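PDB 2X3H: K5 lyase from Enterobacteria phage k1-5, which probably cleaves the heparosan (K5) capsular polysaccharide of its bacterial host by an eliminative lyase reaction, working as a trimeric tail spike. Local coordinates for residues A[127-132]-A[156-161]; A[120-125]-A[147-152]; A[181-186]-A[217-222]; A[82-87]-A[101-106]; A[172-177]-A[201-206]. All coordinates share one frame; numbering follows the deposited sequence.

Contact 1: A[127-132]-A[156-161]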
# COMPACT_ATOMS: atom_id res chain seq x y z
N THR A 127 3.05 43.46 -1.89
CA THR A 127 1.79 42.83 -2.27
C THR A 127 1.86 42.28 -3.70
O THR A 127 2.77 42.62 -4.46
CB THR A 127 0.62 43.82 -2.16
OG1 THR A 127 -0.62 43.13 -2.33
CG2 THR A 127 0.76 44.93 -3.20
N GLY A 128 0.91 41.42 -4.04
CA GLY A 128 0.76 40.93 -5.40
C GLY A 128 1.60 39.71 -5.70
O GLY A 128 2.38 39.24 -4.85
N ASN A 129 1.46 39.20 -6.93
CA ASN A 129 2.22 38.03 -7.39
C ASN A 129 3.69 38.34 -7.61
O ASN A 129 4.06 39.49 -7.92
CB ASN A 129 1.61 37.46 -8.68
CG ASN A 129 0.17 36.99 -8.50
OD1 ASN A 129 -0.25 36.64 -7.39
ND2 ASN A 129 -0.60 36.99 -9.60
N TYR A 130 4.53 37.33 -7.44
CA TYR A 130 5.97 37.48 -7.63
C TYR A 130 6.37 37.03 -9.03
O TYR A 130 6.42 37.85 -9.95
CB TYR A 130 6.74 36.75 -6.53
CG TYR A 130 8.23 37.05 -6.45
CD1 TYR A 130 8.83 38.03 -7.24
CD2 TYR A 130 9.03 36.36 -5.53
CE1 TYR A 130 10.20 38.29 -7.15
CE2 TYR A 130 10.38 36.62 -5.43
CZ TYR A 130 10.96 37.58 -6.23
OH TYR A 130 12.31 37.83 -6.11
N LEU A 131 6.61 35.73 -9.20
CA LEU A 131 7.09 35.19 -10.47
C LEU A 131 5.92 34.55 -11.21
O LEU A 131 5.24 33.69 -10.67
CB LEU A 131 8.21 34.16 -10.23
CG LEU A 131 9.43 34.66 -9.45
CD1 LEU A 131 10.44 33.54 -9.19
CD2 LEU A 131 10.10 35.83 -10.18
N VAL A 132 5.68 35.00 -12.44
CA VAL A 132 4.60 34.44 -13.24
C VAL A 132 5.14 33.94 -14.58
O VAL A 132 5.64 34.72 -15.40
CB VAL A 132 3.45 35.45 -13.47
CG1 VAL A 132 2.37 34.83 -14.33
CG2 VAL A 132 2.88 35.91 -12.14
N GLN A 156 -2.71 39.38 -0.41
CA GLN A 156 -2.88 38.40 -1.50
C GLN A 156 -1.68 38.34 -2.44
O GLN A 156 -1.13 39.37 -2.84
CB GLN A 156 -4.15 38.71 -2.30
CG GLN A 156 -4.32 37.92 -3.59
CD GLN A 156 -4.60 36.44 -3.36
OE1 GLN A 156 -5.31 36.06 -2.42
NE2 GLN A 156 -4.04 35.59 -4.22
N GLY A 157 -1.26 37.13 -2.80
CA GLY A 157 -0.19 36.97 -3.76
C GLY A 157 0.31 35.53 -3.85
O GLY A 157 0.46 34.87 -2.82
N GLN A 158 0.55 35.06 -5.08
CA GLN A 158 1.21 33.77 -5.33
C GLN A 158 2.72 34.02 -5.41
O GLN A 158 3.15 35.03 -5.99
CB GLN A 158 0.81 33.13 -6.67
CG GLN A 158 -0.64 33.26 -7.17
CD GLN A 158 -1.70 32.87 -6.15
OE1 GLN A 158 -1.42 32.24 -5.13
NE2 GLN A 158 -2.94 33.24 -6.45
N GLN A 159 3.52 33.10 -4.89
CA GLN A 159 4.97 33.24 -5.03
C GLN A 159 5.46 32.87 -6.43
O GLN A 159 6.09 33.68 -7.11
CB GLN A 159 5.72 32.45 -3.95
CG GLN A 159 5.45 32.89 -2.52
CD GLN A 159 6.32 32.15 -1.52
OE1 GLN A 159 6.07 31.00 -1.19
NE2 GLN A 159 7.36 32.83 -1.03
N VAL A 160 5.17 31.64 -6.87
CA VAL A 160 5.49 31.22 -8.23
C VAL A 160 4.24 30.67 -8.90
O VAL A 160 3.60 29.75 -8.37
CB VAL A 160 6.58 30.11 -8.25
CG1 VAL A 160 6.77 29.57 -9.66
CG2 VAL A 160 7.89 30.65 -7.72
N SER A 161 3.89 31.24 -10.05
CA SER A 161 2.73 30.81 -10.84
C SER A 161 3.18 30.19 -12.16
O SER A 161 3.99 30.78 -12.89
CB SER A 161 1.81 32.00 -11.15
OG SER A 161 1.33 32.62 -9.98
O HOH W 1 3.34 36.83 -3.76
O HOH W 2 -3.41 34.97 -9.36
O HOH W 3 -2.83 36.92 -6.51
O HOH W 4 3.10 34.48 -8.89
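Asn129 and Gln158 meet as neighbouring side chains on successive coils of a parallel beta-helix, and their polar contact shows how a side chain can mend a ladder where the strands have not yet begun. Asn129 CG lies anti to its own carbonyl carbon (chi1 -61°), which brings OD1 to 2.9 Å from Gln158 N in an almost straight bond of 178°. In a regular parallel ladder that N-H would go to Gly128 O. The two side chains run side by side, their amide planes 30° apart, and Gln158 OE1 turns on to Phe183 N of the next coil.

The main-chain bonds start with Gly128 N to Gln156 O at 3.1 Å. Tyr130 N and Leu131 N then donate to Gln158 O and Gln159 O, two consecutive carbonyls, and the regular ladder opens with Ser161 N to Leu131 O at 2.9 Å.

Waters fill in between. One donates to both Leu131 O and Gln158 O and accepts from Ser161 OG; another joins Asn129 OD1 to Gln156 NE2.

The apolar contact lies where the strands begin, with Leu131 CD1 4.1 Å from Val160 CG2. Tyr130 keeps CB 3.2 Å from Gln159 O while its ring leads away to stack on His123 and its hydroxyl bonds Ser103 OG.

With OD1 taking both a main-chain N-H and a water, the amide of Asn129 is probably held in one orientation, and the irregular approach to the strands stays hydrogen-bonded.

Contact 2: A[120-125]-A[147-152]; sequences VLSHRS and ESNKAT
Where a strand of the parallel beta-helix runs out into a loop, Ser122 and Glu147 form the last bridge of the ladder, and a side chain carries the pairing one step further. Glu147 N donates to Leu121 O at 2.8 Å, and His123 N returns a bond to Glu147 O at 3.0 Å. Beyond this bridge Asn149 takes over. A chi1 of -74° sets its amide beside its own backbone N and turned to the neighbouring strand, where ND2 meets His123 O at 2.8 Å, the oxygen sitting 16° out of the amide plane. The same nitrogen makes a weak bond to Ser122 OG, 3.1 Å away and bent to 132°. On the face shared by Val120, Ser122 and Glu147, the extended glutamate chain crosses Val120, with OE1 3.9 Å from CG1. Two waters widen the join: one lies between His123 ND1 and Ser148 OG, and the other accepts from Asn149 N while donating to Ser125 O. Strand 119-123 is flanked on one side by strand 99-103 and on the other by strand 144-147, beyond which strand 168-178 continues the wall and meets the side chains of Glu147 and Asn149.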
# COMPACT_ATOMS: atom_id res chain seq x y z
N VAL A 120 18.81 33.37 -3.58
CA VAL A 120 17.53 33.69 -2.97
C VAL A 120 16.84 34.78 -3.79
O VAL A 120 17.42 35.85 -3.99
CB VAL A 120 17.70 34.22 -1.53
CG1 VAL A 120 16.33 34.56 -0.91
CG2 VAL A 120 18.48 33.22 -0.68
N LEU A 121 15.64 34.50 -4.28
CA LEU A 121 14.85 35.52 -4.95
C LEU A 121 13.95 36.17 -3.92
O LEU A 121 13.00 35.55 -3.43
CB LEU A 121 14.03 34.92 -6.10
CG LEU A 121 14.87 34.41 -7.27
CD1 LEU A 121 14.00 33.78 -8.35
CD2 LEU A 121 15.69 35.55 -7.86
N SER A 122 14.26 37.41 -3.57
CA SER A 122 13.53 38.09 -2.49
C SER A 122 12.56 39.14 -3.03
O SER A 122 12.98 40.18 -3.55
CB SER A 122 14.52 38.72 -1.52
OG SER A 122 13.84 39.43 -0.50
N HIS A 123 11.27 38.86 -2.88
CA HIS A 123 10.23 39.74 -3.41
C HIS A 123 10.33 41.12 -2.78
O HIS A 123 10.26 41.28 -1.55
CB HIS A 123 8.84 39.13 -3.18
CG HIS A 123 7.77 39.69 -4.06
ND1 HIS A 123 6.42 39.51 -3.80
CD2 HIS A 123 7.83 40.42 -5.20
CE1 HIS A 123 5.71 40.10 -4.74
NE2 HIS A 123 6.54 40.65 -5.60
N ARG A 124 10.48 42.13 -3.64
CA ARG A 124 10.71 43.52 -3.23
C ARG A 124 9.40 44.27 -2.96
O ARG A 124 9.38 45.26 -2.22
CB ARG A 124 11.51 44.23 -4.33
CG ARG A 124 12.05 45.60 -3.98
CD ARG A 124 12.73 46.21 -5.19
NE ARG A 124 13.24 47.56 -4.92
CZ ARG A 124 14.40 47.79 -4.33
NH1 ARG A 124 15.17 46.78 -3.94
NH2 ARG A 124 14.80 49.04 -4.12
N SER A 125 8.31 43.80 -3.57
CA SER A 125 6.99 44.41 -3.38
C SER A 125 6.35 43.85 -2.14
O SER A 125 6.68 42.75 -1.70
CB SER A 125 6.09 44.13 -4.59
OG SER A 125 6.79 44.37 -5.80
N GLU A 147 11.63 33.95 -1.54
CA GLU A 147 11.23 34.58 -0.30
C GLU A 147 10.16 35.65 -0.54
O GLU A 147 10.30 36.48 -1.43
CB GLU A 147 12.44 35.23 0.37
CG GLU A 147 12.09 35.91 1.68
CD GLU A 147 13.29 36.46 2.44
OE1 GLU A 147 14.45 36.30 1.98
OE2 GLU A 147 13.06 37.06 3.51
N SER A 148 9.12 35.61 0.27
CA SER A 148 8.08 36.63 0.18
C SER A 148 8.33 37.73 1.22
O SER A 148 9.09 37.52 2.17
CB SER A 148 6.70 35.95 0.34
OG SER A 148 5.64 36.87 0.28
N ASN A 149 7.71 38.90 1.02
CA ASN A 149 7.84 40.02 1.96
C ASN A 149 6.54 40.81 2.03
O ASN A 149 6.53 42.04 1.83
CB ASN A 149 8.99 40.94 1.54
CG ASN A 149 10.34 40.35 1.83
OD1 ASN A 149 10.72 40.16 2.99
ND2 ASN A 149 11.09 40.04 0.77
N LYS A 150 5.44 40.12 2.29
CA LYS A 150 4.11 40.72 2.25
C LYS A 150 3.89 41.70 3.40
O LYS A 150 4.41 41.50 4.49
CB LYS A 150 3.04 39.62 2.29
CG LYS A 150 2.89 38.87 0.96
CD LYS A 150 1.81 37.79 1.04
CE LYS A 150 1.55 37.19 -0.33
NZ LYS A 150 0.54 36.08 -0.22
N ALA A 151 3.14 42.77 3.14
CA ALA A 151 2.84 43.78 4.17
C ALA A 151 2.03 43.26 5.36
O ALA A 151 2.26 43.67 6.51
CB ALA A 151 2.13 44.99 3.55
N THR A 152 1.05 42.39 5.10
CA THR A 152 0.15 41.94 6.16
C THR A 152 -0.12 40.45 6.06
O THR A 152 0.13 39.83 5.03
CB THR A 152 -1.22 42.64 6.09
OG1 THR A 152 -2.04 42.02 5.10
CG2 THR A 152 -1.08 44.12 5.76
O HOH W 5 5.79 36.95 -2.65
O HOH W 6 5.91 40.15 -0.95

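Contact 3: A[181-186]-A[217-222]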
# COMPACT_ATOMS: atom_id res chain seq x y z
N THR A 181 -2.86 35.35 1.84
CA THR A 181 -3.63 34.46 1.00
C THR A 181 -2.92 34.23 -0.33
O THR A 181 -2.19 35.10 -0.83
CB THR A 181 -5.06 34.98 0.78
OG1 THR A 181 -5.01 36.28 0.17
CG2 THR A 181 -5.77 35.07 2.13
N GLY A 182 -3.13 33.04 -0.88
CA GLY A 182 -2.46 32.59 -2.09
C GLY A 182 -1.61 31.37 -1.79
O GLY A 182 -1.70 30.80 -0.70
N PHE A 183 -0.77 31.02 -2.76
CA PHE A 183 0.00 29.79 -2.73
C PHE A 183 1.48 30.01 -3.00
O PHE A 183 1.87 30.96 -3.69
CB PHE A 183 -0.56 28.81 -3.77
CG PHE A 183 -1.97 28.41 -3.48
CD1 PHE A 183 -2.24 27.23 -2.80
CD2 PHE A 183 -3.03 29.21 -3.87
CE1 PHE A 183 -3.54 26.85 -2.51
CE2 PHE A 183 -4.34 28.83 -3.58
CZ PHE A 183 -4.59 27.65 -2.90
N SER A 184 2.31 29.12 -2.46
CA SER A 184 3.73 29.17 -2.76
C SER A 184 4.00 28.81 -4.22
O SER A 184 4.71 29.51 -4.91
CB SER A 184 4.52 28.25 -1.82
OG SER A 184 4.46 28.77 -0.50
N LEU A 185 3.41 27.71 -4.67
CA LEU A 185 3.56 27.27 -6.04
C LEU A 185 2.19 26.87 -6.58
O LEU A 185 1.54 25.99 -6.03
CB LEU A 185 4.53 26.08 -6.11
CG LEU A 185 4.72 25.42 -7.48
CD1 LEU A 185 5.29 26.38 -8.52
CD2 LEU A 185 5.63 24.20 -7.35
N ILE A 186 1.75 27.52 -7.65
CA ILE A 186 0.43 27.23 -8.21
C ILE A 186 0.55 27.03 -9.71
O ILE A 186 1.16 27.83 -10.39
CB ILE A 186 -0.61 28.36 -7.89
CG1 ILE A 186 -1.94 28.07 -8.57
CG2 ILE A 186 -0.08 29.72 -8.32
CD1 ILE A 186 -3.00 29.11 -8.35
N CYS A 217 0.52 25.44 0.11
CA CYS A 217 1.88 25.36 -0.38
C CYS A 217 1.87 25.12 -1.89
O CYS A 217 2.15 26.02 -2.66
CB CYS A 217 2.66 24.28 0.36
SG CYS A 217 4.41 24.25 -0.07
N VAL A 218 1.53 23.91 -2.31
CA VAL A 218 1.49 23.59 -3.74
C VAL A 218 0.05 23.40 -4.15
O VAL A 218 -0.68 22.68 -3.48
CB VAL A 218 2.21 22.25 -4.03
CG1 VAL A 218 2.05 21.81 -5.51
CG2 VAL A 218 3.68 22.32 -3.64
N LEU A 219 -0.35 24.03 -5.25
CA LEU A 219 -1.68 23.83 -5.81
C LEU A 219 -1.56 23.45 -7.27
O LEU A 219 -0.95 24.20 -8.06
CB LEU A 219 -2.52 25.11 -5.69
CG LEU A 219 -3.76 25.14 -6.60
CD1 LEU A 219 -4.69 23.98 -6.28
CD2 LEU A 219 -4.49 26.47 -6.44
N ALA A 220 -2.12 22.29 -7.64
CA ALA A 220 -2.24 21.89 -9.04
C ALA A 220 -3.71 21.97 -9.43
O ALA A 220 -4.51 21.08 -9.10
CB ALA A 220 -1.69 20.48 -9.27
N ASP A 221 -4.07 23.07 -10.11
CA ASP A 221 -5.45 23.30 -10.52
C ASP A 221 -5.66 22.72 -11.91
O ASP A 221 -5.12 23.24 -12.89
CB ASP A 221 -5.75 24.80 -10.52
CG ASP A 221 -7.19 25.12 -10.91
OD1 ASP A 221 -7.89 24.25 -11.45
OD2 ASP A 221 -7.63 26.27 -10.66
N SER A 222 -6.42 21.63 -11.98
CA SER A 222 -6.84 21.05 -13.25
C SER A 222 -5.68 20.49 -14.09
O SER A 222 -5.77 20.41 -15.31
CB SER A 222 -7.69 22.05 -14.04
OG SER A 222 -8.82 22.46 -13.27
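The ring of Phe183 receives Leu219 on one face. Leu219 CD2 sits 3.8 Å from the ring centroid and only 16° off the normal, a CH-pi contact, while Leu219 CB lies over the same face nearer the rim, 3.6 Å from Phe183 CD1. The leucine therefore spans the ring from CD1 across to CE2 and CZ. Its first two torsions, chi1 163° and chi2 59°, together put CD2 over the ring. The same methyl is shared: Ile186 runs alongside Leu219, pointing the same way, and its CD1 touches Leu219 CD2 at 3.6 Å. One methyl thus serves two neighbours, the ring face and the isoleucine end, in directions roughly at right angles.

Both segments bend at a corner of the parallel beta-helix, where the chain leaves one wall for the next. The corner residues are Ser184 and Leu185 in 181-186 and Cys217 in 217-222, and the two corners lie one above the other on successive coils. Leu185 bonds through both its N and its O: the N donates to Cys217 O at 2.9 Å, and the O accepts from Leu219 N at 2.8 Å. Ser184 CB also packs on Cys217 O, at 3.4 Å. The serine hydroxyl, by contrast, is hydrogen-bonded outside these segments, to Tyr236 OH and to Gln159 OE1. Leu185 and Val218 point to the sheet face away from Ile186 and Leu219, and Leu185 meets Phe175 and Val160 there.

Contact 4: A[82-87]-A[101-106]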
# COMPACT_ATOMS: atom_id res chain seq x y z
N GLU A 82 15.17 44.56 -13.15
CA GLU A 82 15.42 44.71 -14.58
C GLU A 82 16.30 43.61 -15.16
O GLU A 82 15.96 42.99 -16.19
CB GLU A 82 16.07 46.07 -14.85
CG GLU A 82 15.09 47.19 -15.15
CD GLU A 82 14.80 47.34 -16.63
OE1 GLU A 82 15.18 46.43 -17.41
OE2 GLU A 82 14.19 48.36 -17.03
N VAL A 83 17.43 43.37 -14.51
CA VAL A 83 18.40 42.39 -14.97
C VAL A 83 17.84 40.97 -14.91
O VAL A 83 18.03 40.17 -15.83
CB VAL A 83 19.69 42.48 -14.14
CG1 VAL A 83 20.62 41.36 -14.48
CG2 VAL A 83 20.37 43.84 -14.37
N ILE A 84 17.14 40.66 -13.83
CA ILE A 84 16.58 39.32 -13.65
C ILE A 84 15.46 39.06 -14.65
O ILE A 84 15.38 37.99 -15.24
CB ILE A 84 16.15 39.08 -12.19
CG1 ILE A 84 17.39 39.04 -11.30
CG2 ILE A 84 15.33 37.80 -12.04
CD1 ILE A 84 17.11 38.78 -9.86
N ALA A 85 14.60 40.06 -14.86
CA ALA A 85 13.53 39.93 -15.84
C ALA A 85 14.10 39.66 -17.23
O ALA A 85 13.63 38.79 -17.97
CB ALA A 85 12.65 41.18 -15.84
N ALA A 86 15.13 40.41 -17.59
CA ALA A 86 15.78 40.24 -18.89
C ALA A 86 16.33 38.82 -19.06
O ALA A 86 16.14 38.20 -20.11
CB ALA A 86 16.89 41.27 -19.07
N SER A 87 17.00 38.32 -18.02
CA SER A 87 17.56 36.98 -18.07
C SER A 87 16.46 35.93 -18.22
O SER A 87 16.58 35.03 -19.05
CB SER A 87 18.36 36.66 -16.81
OG SER A 87 19.56 37.41 -16.77
N PHE A 101 18.56 38.44 -4.08
CA PHE A 101 18.26 39.31 -5.21
C PHE A 101 16.91 39.95 -5.04
O PHE A 101 15.87 39.33 -5.28
CB PHE A 101 18.38 38.53 -6.52
CG PHE A 101 19.75 37.97 -6.75
CD1 PHE A 101 20.14 36.76 -6.16
CD2 PHE A 101 20.66 38.65 -7.55
CE1 PHE A 101 21.41 36.25 -6.36
CE2 PHE A 101 21.92 38.14 -7.77
CZ PHE A 101 22.31 36.94 -7.17
N SER A 102 16.93 41.21 -4.60
CA SER A 102 15.71 41.96 -4.38
C SER A 102 15.07 42.26 -5.72
O SER A 102 15.71 42.85 -6.59
CB SER A 102 16.03 43.26 -3.65
OG SER A 102 14.84 43.99 -3.41
N SER A 103 13.81 41.86 -5.90
CA SER A 103 13.16 41.98 -7.19
C SER A 103 11.64 42.02 -7.07
O SER A 103 11.05 41.28 -6.27
CB SER A 103 13.62 40.86 -8.15
OG SER A 103 13.72 39.61 -7.47
N SER A 104 11.02 42.90 -7.85
CA SER A 104 9.57 43.03 -7.88
C SER A 104 8.99 41.95 -8.79
O SER A 104 9.70 41.04 -9.20
CB SER A 104 9.18 44.42 -8.40
OG SER A 104 9.90 45.42 -7.69
N GLY A 105 7.70 42.08 -9.11
CA GLY A 105 7.01 41.08 -9.94
C GLY A 105 7.65 40.93 -11.30
O GLY A 105 8.09 41.92 -11.90
N ILE A 106 7.70 39.70 -11.80
CA ILE A 106 8.30 39.41 -13.10
C ILE A 106 7.42 38.43 -13.86
O ILE A 106 6.86 37.51 -13.26
CB ILE A 106 9.70 38.80 -12.96
CG1 ILE A 106 10.66 39.80 -12.31
CG2 ILE A 106 10.23 38.29 -14.33
CD1 ILE A 106 11.95 39.21 -11.84
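Ile84 and Ala85 of helix 81-88 press against Phe101 and Ile106 at the N-terminal end of the beta-helix, where a short helix covers the first turns, probably as the cap that closes such a coil. The tight part is wholly apolar and centres on Ile84, whose side chain spreads two branches over two partners. CD1, at the end of an extended chain (chi2 -178°), comes to 3.6 Å from Phe101 CB and touches the root of that side chain more than its ring. CG2 branches off at about a right angle and meets Ile106 CD1 at 3.7 Å. The isoleucine crosses both partners at about a right angle: CD1 meets the stem of Phe101, CG2 the end methyl of Ile106. All three of these residues are buried.

The second helical position is looser. Ala85 offers CA and CB, 4.0 and 4.1 Å from Ile106 CG2, and the next residue, Ala86, turns its CB away from the strand on the exposed side of the helix, as Glu82 does one turn earlier. No polar group joins the two segments; polar ties lie just before the helical one, Ser104 N to Thr81 OG1 and a backbone bond between Ser102 and Asp80. Inside, Ser103 points toward the helix, but its hydroxyl is hydrogen-bonded to Tyr130 OH. Where the polar and apolar parts meet, Ile84 CD1 stands 4.2 Å from Ser103 OG.

Contact 5: A[172-177]-A[201-206]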
# COMPACT_ATOMS: atom_id res chain seq x y z
N ASP A 172 13.62 20.91 -5.89
CA ASP A 172 14.49 21.40 -4.83
C ASP A 172 14.39 22.91 -4.68
O ASP A 172 15.41 23.62 -4.69
CB ASP A 172 15.91 20.94 -5.10
CG ASP A 172 16.04 19.45 -4.95
OD1 ASP A 172 15.57 18.91 -3.93
OD2 ASP A 172 16.60 18.80 -5.86
N VAL A 173 13.16 23.37 -4.52
CA VAL A 173 12.87 24.77 -4.25
C VAL A 173 12.35 24.97 -2.83
O VAL A 173 11.48 24.24 -2.36
CB VAL A 173 11.84 25.35 -5.25
CG1 VAL A 173 11.54 26.82 -4.94
CG2 VAL A 173 12.37 25.22 -6.67
N ASN A 174 12.92 25.96 -2.14
CA ASN A 174 12.48 26.34 -0.80
C ASN A 174 11.71 27.65 -0.82
O ASN A 174 12.22 28.66 -1.30
CB ASN A 174 13.68 26.46 0.14
CG ASN A 174 14.48 25.18 0.22
OD1 ASN A 174 13.92 24.10 0.41
ND2 ASN A 174 15.80 25.30 0.07
N PHE A 175 10.50 27.64 -0.27
CA PHE A 175 9.67 28.83 -0.20
C PHE A 175 9.67 29.35 1.23
O PHE A 175 9.31 28.62 2.16
CB PHE A 175 8.24 28.51 -0.65
CG PHE A 175 8.14 28.17 -2.12
CD1 PHE A 175 8.12 26.83 -2.53
CD2 PHE A 175 8.08 29.17 -3.08
CE1 PHE A 175 8.04 26.50 -3.88
CE2 PHE A 175 8.00 28.85 -4.44
CZ PHE A 175 7.98 27.51 -4.85
N SER A 176 10.09 30.60 1.40
CA SER A 176 10.28 31.14 2.75
C SER A 176 9.45 32.39 3.00
O SER A 176 9.05 33.09 2.06
CB SER A 176 11.76 31.45 2.98
OG SER A 176 12.23 32.37 2.02
N ASN A 177 9.18 32.66 4.29
CA ASN A 177 8.44 33.82 4.75
C ASN A 177 7.07 33.92 4.09
O ASN A 177 6.60 35.00 3.73
CB ASN A 177 9.25 35.10 4.51
CG ASN A 177 8.91 36.19 5.50
OD1 ASN A 177 8.59 35.91 6.66
ND2 ASN A 177 8.98 37.45 5.05
N GLY A 201 10.58 17.79 -4.27
CA GLY A 201 11.54 18.36 -3.33
C GLY A 201 11.20 19.80 -3.02
O GLY A 201 12.01 20.69 -3.28
N ILE A 202 10.01 20.01 -2.48
CA ILE A 202 9.56 21.36 -2.19
C ILE A 202 9.44 21.55 -0.69
O ILE A 202 8.85 20.72 -0.02
CB ILE A 202 8.17 21.60 -2.77
CG1 ILE A 202 8.16 21.34 -4.28
CG2 ILE A 202 7.66 22.99 -2.44
CD1 ILE A 202 9.17 22.17 -5.09
N ARG A 203 10.01 22.65 -0.19
CA ARG A 203 9.78 23.07 1.21
C ARG A 203 8.99 24.36 1.24
O ARG A 203 9.20 25.24 0.40
CB ARG A 203 11.10 23.30 1.95
CG ARG A 203 11.94 22.04 2.17
CD ARG A 203 13.06 22.30 3.19
NE ARG A 203 13.98 21.18 3.35
CZ ARG A 203 15.03 20.95 2.57
NH1 ARG A 203 15.28 21.75 1.53
NH2 ARG A 203 15.84 19.90 2.80
N GLY A 204 8.07 24.48 2.20
CA GLY A 204 7.30 25.71 2.40
C GLY A 204 7.17 25.97 3.89
O GLY A 204 6.88 25.05 4.65
N SER A 205 7.39 27.22 4.30
CA SER A 205 7.23 27.61 5.69
C SER A 205 6.30 28.82 5.81
O SER A 205 6.67 29.94 5.43
CB SER A 205 8.59 27.94 6.31
OG SER A 205 8.45 28.26 7.69
N TYR A 206 5.10 28.59 6.32
CA TYR A 206 4.08 29.62 6.42
C TYR A 206 4.07 30.20 7.83
O TYR A 206 4.40 29.51 8.80
CB TYR A 206 2.72 29.00 6.09
CG TYR A 206 1.57 29.97 5.93
CD1 TYR A 206 0.71 30.24 7.00
CD2 TYR A 206 1.31 30.59 4.71
CE1 TYR A 206 -0.35 31.12 6.87
CE2 TYR A 206 0.25 31.47 4.57
CZ TYR A 206 -0.59 31.73 5.65
OH TYR A 206 -1.65 32.60 5.52
O HOH W 7 13.62 21.89 -1.31
O HOH W 8 18.02 22.73 0.59
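Asn174 and Arg203 share a first torsion, each with CG on the side of its own backbone N (chi1 -58° and -67°); as bridge partners on adjoining parallel strands they already share a face, and the like torsions turn their chains the same way. The arginine chain stays extended from CG to NE, then presents NH1 to Asn174 OD1 at 2.9 Å. The oxygen lies in the guanidinium plane, at the edge of the group, although the asparagine amide is turned 45° against it. OD1 also nestles against the arginine stem, 3.3 Å from Arg203 CB, and a water also lies within bonding distance of it.

On the other face the ring of Phe175 has Ile202 CG2 at its edge, 3.8 Å from CE1, while Val173 CG1 of its own strand covers one ring face. Gly204, opposite Phe175, adds no side chain.

Between the two faces runs the parallel backbone ladder. Arg203 is gripped from both sides of its residue: its N donates to Val173 O, and its O receives Phe175 N at 2.8 Å. Ser205 N to Phe175 O follows at 3.2 Å, whereas Val173 N to Gly201 O is weak.

The guanidinium has further partners across the trimer: NE bonds Gly196 O and NH2 bonds Thr169 OG1, both of the second subunit. Asn174 thus appears to work as a second-shell residue, helping to orient a buried arginine toward the subunit interface, while Phe175 and Ile202 give the opposite face of the strands its apolar character.

All five contacts lie in the N-terminal part of the parallel beta-helix. Contact 4 comes first along the chain, where helix 81-88 meets the opening turns; contacts 1 and 2 follow with alternating segments and centres about 9 Å apart; contacts 5 and 3 then alternate in turn, about 12 Å apart. Contacts 1 and 3 share one parallel sheet, through strands 131-134, 160-163, 186-188 and 218-221. Contacts 2 and 5 belong to another wall, joined by strands 144-147 and 168-178, and contact 4 reaches it through strand 99-103. Contacts 3 and 4, about 22 Å apart between centres, do not touch. Coil-on-coil stacking thus builds the shaft, and contact 5 ties it to a neighbouring subunit.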